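Local coordinates for protein glycerol dehydrogenase (Schizosaccharomyces pombe, PDB 1TA9) that oxidises glycerol to dihydroxyacetone with NAD(+), probably using a catalytic zinc ion, in the assimilation of glycerol, at residues C142-G154 with I164-T177. Numbering follows the deposited sequence.
Sequences CPDDTQVIIGVGG and IAHSMNLPSIICPT
Strands 148-153 and 172-176 are neighbours in the parallel sheet of the NAD(+)-binding domain, joined through helix 155-167 as a beta-alpha-beta unit; I149 pairs with S172, I150 with I173 and V152 with C175. The strand directions differ by 12°, and their axes approach to 4.8 Å. I149, G151 and G153 give their N-H groups to the carbonyls of P171, I173 and C175, while I173, C175 and T177 give theirs to I149, G151 and G153. The shortest of these bonds, C175 N to G151 O at 2.8 Å, has its donor nearly along the C=O axis at 176°. At the far end T177 N bonds to G153 O from 47° out of the carbonyl plane, and a water also donates to G153 O.

On the face covered by helix 155-167, I149 lays CG1 against A165 CB at 3.8 Å; CG1 lies beside the backbone N and the second torsion bends, which brings CD1 near I164 CG2. M168 turns at its last torsion and carries CE to 3.8 Å from C142 CB. L170, just past the Schellman motif that ends the helix, crosses T146 at about a right angle, its CD1 3.9 Å from T146 CG2 and also near I149 CD1. Replacing L170 by an alanine would probably leave T146 CG2 and I149 CD1 without their shared apolar partner and open a gap between them.

The other face, toward helix 100-115, has I150 and I173 side by side and I150 CG2 3.9 Å from C175 SG.

Where the strands end, G153 has a positive phi, and a side chain there would collide with the V152 carbonyl oxygen. T177, probably part of the NAD(+) site, sets OG1 3.3 Å from G153 CA.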
ATOM      1  N   CYS B 142      44.680  29.651  35.482  1.00 32.27           N
ATOM      2  CA  CYS B 142      44.421  30.203  34.160  1.00 31.98           C
ATOM      3  C   CYS B 142      44.858  31.664  34.087  1.00 31.96           C
ATOM      4  O   CYS B 142      44.388  32.497  34.861  1.00 32.17           O
ATOM      5  CB  CYS B 142      42.928  30.097  33.827  1.00 31.89           C
ATOM      6  SG  CYS B 142      42.260  28.410  33.823  1.00 31.14           S
ATOM      7  N   PRO B 143      45.774  31.992  33.161  1.00 31.78           N
ATOM      8  CA  PRO B 143      46.261  33.367  33.002  1.00 31.67           C
ATOM      9  C   PRO B 143      45.119  34.354  32.757  1.00 31.55           C
ATOM     10  O   PRO B 143      44.115  34.012  32.131  1.00 31.46           O
ATOM     11  CB  PRO B 143      47.199  33.256  31.804  1.00 31.70           C
ATOM     12  CG  PRO B 143      47.764  31.881  31.964  1.00 31.72           C
ATOM     13  CD  PRO B 143      46.536  31.067  32.304  1.00 31.71           C
ATOM     14  N   ASP B 144      45.279  35.579  33.248  1.00 31.33           N
ATOM     15  CA  ASP B 144      44.254  36.606  33.092  1.00 31.23           C
ATOM     16  C   ASP B 144      43.979  36.965  31.639  1.00 30.73           C
ATOM     17  O   ASP B 144      42.895  37.443  31.310  1.00 30.80           O
ATOM     18  CB  ASP B 144      44.651  37.872  33.854  1.00 32.00           C
ATOM     19  CG  ASP B 144      44.770  37.640  35.343  1.00 32.62           C
ATOM     20  OD1 ASP B 144      43.789  37.163  35.953  1.00 32.97           O
ATOM     21  OD2 ASP B 144      45.846  37.937  35.906  1.00 33.47           O
ATOM     22  N   ASP B 145      44.957  36.738  30.770  1.00 30.12           N
ATOM     23  CA  ASP B 145      44.784  37.056  29.361  1.00 29.43           C
ATOM     24  C   ASP B 145      44.293  35.850  28.566  1.00 28.50           C
ATOM     25  O   ASP B 145      44.367  35.838  27.339  1.00 28.35           O
ATOM     26  CB  ASP B 145      46.098  37.582  28.768  1.00 30.17           C
ATOM     27  CG  ASP B 145      47.185  36.528  28.720  1.00 30.90           C
ATOM     28  OD1 ASP B 145      47.428  35.870  29.752  1.00 31.28           O
ATOM     29  OD2 ASP B 145      47.803  36.362  27.645  1.00 31.64           O
ATOM     30  N   THR B 146      43.796  34.838  29.273  1.00 27.37           N
ATOM     31  CA  THR B 146      43.272  33.635  28.627  1.00 26.35           C
ATOM     32  C   THR B 146      42.029  34.012  27.825  1.00 25.62           C
ATOM     33  O   THR B 146      41.109  34.636  28.354  1.00 25.46           O
ATOM     34  CB  THR B 146      42.887  32.561  29.673  1.00 26.42           C
ATOM     35  OG1 THR B 146      44.060  32.133  30.375  1.00 26.11           O
ATOM     36  CG2 THR B 146      42.240  31.357  28.994  1.00 26.45           C
ATOM     37  N   GLN B 147      42.002  33.626  26.552  1.00 24.82           N
ATOM     38  CA  GLN B 147      40.880  33.950  25.676  1.00 24.06           C
ATOM     39  C   GLN B 147      39.820  32.858  25.557  1.00 23.50           C
ATOM     40  O   GLN B 147      38.673  33.137  25.201  1.00 23.31           O
ATOM     41  CB  GLN B 147      41.395  34.274  24.275  1.00 24.35           C
ATOM     42  CG  GLN B 147      42.376  35.430  24.202  1.00 24.55           C
ATOM     43  CD  GLN B 147      42.898  35.631  22.794  1.00 24.50           C
ATOM     44  OE1 GLN B 147      43.590  34.771  22.250  1.00 24.39           O
ATOM     45  NE2 GLN B 147      42.558  36.763  22.191  1.00 24.66           N
ATOM     46  N   VAL B 148      40.197  31.617  25.843  1.00 22.67           N
ATOM     47  CA  VAL B 148      39.253  30.515  25.727  1.00 22.12           C
ATOM     48  C   VAL B 148      39.683  29.313  26.560  1.00 21.67           C
ATOM     49  O   VAL B 148      40.872  29.102  26.802  1.00 21.50           O
ATOM     50  CB  VAL B 148      39.110  30.077  24.246  1.00 22.10           C
ATOM     51  CG1 VAL B 148      40.438  29.517  23.739  1.00 21.93           C
ATOM     52  CG2 VAL B 148      38.006  29.041  24.104  1.00 22.23           C
ATOM     53  N   ILE B 149      38.703  28.533  26.999  1.00 21.14           N
ATOM     54  CA  ILE B 149      38.961  27.344  27.797  1.00 20.76           C
ATOM     55  C   ILE B 149      38.639  26.129  26.932  1.00 20.42           C
ATOM     56  O   ILE B 149      37.521  25.998  26.438  1.00 20.32           O
ATOM     57  CB  ILE B 149      38.064  27.303  29.055  1.00 20.76           C
ATOM     58  CG1 ILE B 149      38.214  28.603  29.854  1.00 20.91           C
ATOM     59  CG2 ILE B 149      38.430  26.103  29.916  1.00 20.84           C
ATOM     60  CD1 ILE B 149      39.605  28.846  30.392  1.00 20.90           C
ATOM     61  N   ILE B 150      39.621  25.250  26.752  1.00 19.91           N
ATOM     62  CA  ILE B 150      39.433  24.054  25.942  1.00 19.48           C
ATOM     63  C   ILE B 150      39.444  22.789  26.796  1.00 19.48           C
ATOM     64  O   ILE B 150      40.467  22.441  27.392  1.00 19.33           O
ATOM     65  CB  ILE B 150      40.544  23.921  24.880  1.00 19.36           C
ATOM     66  CG1 ILE B 150      40.667  25.221  24.085  1.00 18.99           C
ATOM     67  CG2 ILE B 150      40.232  22.758  23.948  1.00 19.03           C
ATOM     68  CD1 ILE B 150      41.789  25.206  23.058  1.00 18.90           C
ATOM     69  N   GLY B 151      38.303  22.108  26.851  1.00 19.31           N
ATOM     70  CA  GLY B 151      38.199  20.878  27.616  1.00 19.30           C
ATOM     71  C   GLY B 151      38.294  19.678  26.692  1.00 19.41           C
ATOM     72  O   GLY B 151      37.518  19.557  25.744  1.00 19.11           O
ATOM     73  N   VAL B 152      39.242  18.784  26.962  1.00 19.46           N
ATOM     74  CA  VAL B 152      39.432  17.602  26.129  1.00 19.79           C
ATOM     75  C   VAL B 152      39.282  16.316  26.940  1.00 20.07           C
ATOM     76  O   VAL B 152      40.050  16.076  27.869  1.00 19.97           O
ATOM     77  CB  VAL B 152      40.838  17.606  25.478  1.00 19.92           C
ATOM     78  CG1 VAL B 152      40.934  16.500  24.432  1.00 20.01           C
ATOM     79  CG2 VAL B 152      41.126  18.962  24.855  1.00 19.90           C
ATOM     80  N   GLY B 153      38.296  15.491  26.590  1.00 20.29           N
ATOM     81  CA  GLY B 153      38.101  14.244  27.309  1.00 20.86           C
ATOM     82  C   GLY B 153      36.658  13.843  27.557  1.00 21.41           C
ATOM     83  O   GLY B 153      35.789  14.045  26.709  1.00 21.62           O
ATOM     84  N   GLY B 154      36.404  13.270  28.730  1.00 21.91           N
ATOM     85  CA  GLY B 154      35.062  12.830  29.071  1.00 22.58           C
ATOM     86  C   GLY B 154      34.202  13.861  29.782  1.00 23.08           C
ATOM     87  O   GLY B 154      34.600  15.015  29.953  1.00 23.07           O
ATOM     88  N   ILE B 164      34.574  26.514  34.391  1.00 23.03           N
ATOM     89  CA  ILE B 164      35.656  27.493  34.419  1.00 22.77           C
ATOM     90  C   ILE B 164      35.429  28.615  33.408  1.00 22.55           C
ATOM     91  O   ILE B 164      35.588  29.793  33.730  1.00 22.27           O
ATOM     92  CB  ILE B 164      37.015  26.811  34.141  1.00 22.91           C
ATOM     93  CG1 ILE B 164      37.293  25.774  35.231  1.00 23.05           C
ATOM     94  CG2 ILE B 164      38.131  27.852  34.089  1.00 22.97           C
ATOM     95  CD1 ILE B 164      38.516  24.916  34.976  1.00 23.43           C
ATOM     96  N   ALA B 165      35.049  28.247  32.187  1.00 22.28           N
ATOM     97  CA  ALA B 165      34.800  29.230  31.139  1.00 22.17           C
ATOM     98  C   ALA B 165      33.686  30.186  31.557  1.00 22.19           C
ATOM     99  O   ALA B 165      33.782  31.400  31.361  1.00 22.17           O
ATOM    100  CB  ALA B 165      34.425  28.521  29.837  1.00 22.02           C
ATOM    101  N   HIS B 166      32.624  29.635  32.135  1.00 22.22           N
ATOM    102  CA  HIS B 166      31.511  30.458  32.583  1.00 22.45           C
ATOM    103  C   HIS B 166      31.978  31.372  33.709  1.00 22.45           C
ATOM    104  O   HIS B 166      31.634  32.551  33.745  1.00 22.38           O
ATOM    105  CB  HIS B 166      30.360  29.582  33.075  1.00 22.51           C
ATOM    106  CG  HIS B 166      29.212  30.362  33.635  1.00 22.75           C
ATOM    107  ND1 HIS B 166      28.447  31.215  32.867  1.00 23.04           N
ATOM    108  CD2 HIS B 166      28.713  30.436  34.891  1.00 22.72           C
ATOM    109  CE1 HIS B 166      27.527  31.781  33.627  1.00 22.95           C
ATOM    110  NE2 HIS B 166      27.667  31.325  34.859  1.00 23.13           N
ATOM    111  N   SER B 167      32.768  30.823  34.624  1.00 22.56           N
ATOM    112  CA  SER B 167      33.283  31.592  35.752  1.00 22.78           C
ATOM    113  C   SER B 167      34.174  32.752  35.305  1.00 22.84           C
ATOM    114  O   SER B 167      34.283  33.762  36.000  1.00 23.02           O
ATOM    115  CB  SER B 167      34.057  30.677  36.694  1.00 22.80           C
ATOM    116  N   MET B 168      34.806  32.611  34.145  1.00 22.86           N
ATOM    117  CA  MET B 168      35.692  33.653  33.634  1.00 22.87           C
ATOM    118  C   MET B 168      35.067  34.467  32.501  1.00 22.65           C
ATOM    119  O   MET B 168      35.732  35.302  31.889  1.00 22.65           O
ATOM    120  CB  MET B 168      37.002  33.026  33.152  1.00 23.05           C
ATOM    121  CG  MET B 168      37.756  32.267  34.233  1.00 23.33           C
ATOM    122  SD  MET B 168      39.310  31.557  33.651  1.00 23.82           S
ATOM    123  CE  MET B 168      40.376  32.976  33.741  1.00 23.89           C
ATOM    124  N   ASN B 169      33.788  34.222  32.236  1.00 22.48           N
ATOM    125  CA  ASN B 169      33.065  34.916  31.172  1.00 22.27           C
ATOM    126  C   ASN B 169      33.794  34.743  29.843  1.00 21.71           C
ATOM    127  O   ASN B 169      33.909  35.687  29.061  1.00 21.73           O
ATOM    128  CB  ASN B 169      32.934  36.412  31.487  1.00 22.84           C
ATOM    129  CG  ASN B 169      31.967  37.124  30.547  1.00 23.57           C
ATOM    130  OD1 ASN B 169      32.040  38.342  30.361  1.00 24.10           O
ATOM    131  ND2 ASN B 169      31.049  36.365  29.956  1.00 23.63           N
ATOM    132  N   LEU B 170      34.280  33.528  29.594  1.00 20.97           N
ATOM    133  CA  LEU B 170      35.007  33.219  28.365  1.00 20.17           C
ATOM    134  C   LEU B 170      34.320  32.136  27.546  1.00 19.62           C
ATOM    135  O   LEU B 170      33.560  31.330  28.078  1.00 19.52           O
ATOM    136  CB  LEU B 170      36.418  32.727  28.693  1.00 20.30           C
ATOM    137  CG  LEU B 170      37.437  33.691  29.293  1.00 20.30           C
ATOM    138  CD1 LEU B 170      38.713  32.930  29.594  1.00 20.43           C
ATOM    139  CD2 LEU B 170      37.707  34.831  28.317  1.00 20.45           C
ATOM    140  N   PRO B 171      34.587  32.105  26.231  1.00 18.99           N
ATOM    141  CA  PRO B 171      33.979  31.088  25.372  1.00 18.41           C
ATOM    142  C   PRO B 171      34.612  29.742  25.709  1.00 17.88           C
ATOM    143  O   PRO B 171      35.716  29.688  26.257  1.00 17.53           O
ATOM    144  CB  PRO B 171      34.335  31.565  23.969  1.00 18.49           C
ATOM    145  CG  PRO B 171      35.673  32.228  24.179  1.00 18.93           C
ATOM    146  CD  PRO B 171      35.441  33.017  25.449  1.00 18.89           C
ATOM    147  N   SER B 172      33.916  28.660  25.388  1.00 17.30           N
ATOM    148  CA  SER B 172      34.426  27.330  25.682  1.00 17.01           C
ATOM    149  C   SER B 172      34.467  26.458  24.440  1.00 16.67           C
ATOM    150  O   SER B 172      33.649  26.612  23.531  1.00 16.49           O
ATOM    151  CB  SER B 172      33.555  26.656  26.751  1.00 17.09           C
ATOM    152  OG  SER B 172      32.194  26.595  26.344  1.00 16.94           O
ATOM    153  N   ILE B 173      35.443  25.559  24.405  1.00 16.38           N
ATOM    154  CA  ILE B 173      35.604  24.621  23.306  1.00 16.01           C
ATOM    155  C   ILE B 173      35.649  23.239  23.954  1.00 15.95           C
ATOM    156  O   ILE B 173      36.536  22.940  24.757  1.00 16.01           O
ATOM    157  CB  ILE B 173      36.896  24.905  22.504  1.00 15.86           C
ATOM    158  CG1 ILE B 173      36.780  26.276  21.821  1.00 15.89           C
ATOM    159  CG2 ILE B 173      37.117  23.819  21.455  1.00 15.76           C
ATOM    160  CD1 ILE B 173      37.941  26.631  20.908  1.00 15.54           C
ATOM    161  N   ILE B 174      34.673  22.407  23.605  1.00 15.71           N
ATOM    162  CA  ILE B 174      34.539  21.068  24.171  1.00 15.56           C
ATOM    163  C   ILE B 174      34.953  20.002  23.159  1.00 15.71           C
ATOM    164  O   ILE B 174      34.415  19.944  22.053  1.00 15.19           O
ATOM    165  CB  ILE B 174      33.076  20.829  24.600  1.00 15.45           C
ATOM    166  CG1 ILE B 174      32.604  21.974  25.505  1.00 15.67           C
ATOM    167  CG2 ILE B 174      32.947  19.498  25.321  1.00 15.63           C
ATOM    168  CD1 ILE B 174      33.340  22.084  26.839  1.00 15.52           C
ATOM    169  N   CYS B 175      35.906  19.156  23.548  1.00 15.77           N
ATOM    170  CA  CYS B 175      36.411  18.116  22.662  1.00 15.96           C
ATOM    171  C   CYS B 175      36.244  16.723  23.249  1.00 15.89           C
ATOM    172  O   CYS B 175      37.134  16.216  23.933  1.00 15.90           O
ATOM    173  CB  CYS B 175      37.891  18.360  22.368  1.00 16.06           C
ATOM    174  SG  CYS B 175      38.284  20.067  21.972  1.00 16.66           S
ATOM    175  N   PRO B 176      35.097  16.082  22.991  1.00 15.95           N
ATOM    176  CA  PRO B 176      34.874  14.738  23.523  1.00 16.04           C
ATOM    177  C   PRO B 176      35.856  13.743  22.903  1.00 16.13           C
ATOM    178  O   PRO B 176      36.141  13.812  21.706  1.00 16.18           O
ATOM    179  CB  PRO B 176      33.421  14.454  23.144  1.00 16.09           C
ATOM    180  CG  PRO B 176      33.240  15.237  21.886  1.00 16.08           C
ATOM    181  CD  PRO B 176      33.944  16.538  22.194  1.00 16.11           C
ATOM    182  N   THR B 177      36.370  12.826  23.718  1.00 16.15           N
ATOM    183  CA  THR B 177      37.320  11.831  23.235  1.00 16.38           C
ATOM    184  C   THR B 177      36.674  10.458  23.040  1.00 16.58           C
ATOM    185  O   THR B 177      37.332   9.487  22.656  1.00 15.98           O
ATOM    186  CB  THR B 177      38.528  11.723  24.182  1.00 16.57           C
ATOM    187  OG1 THR B 177      38.075  11.503  25.522  1.00 16.75           O
ATOM    188  CG2 THR B 177      39.344  13.010  24.130  1.00 16.65           C
TER
HETATM  189  O   HOH W   1      34.113  12.196  25.824  1.00 30.55           O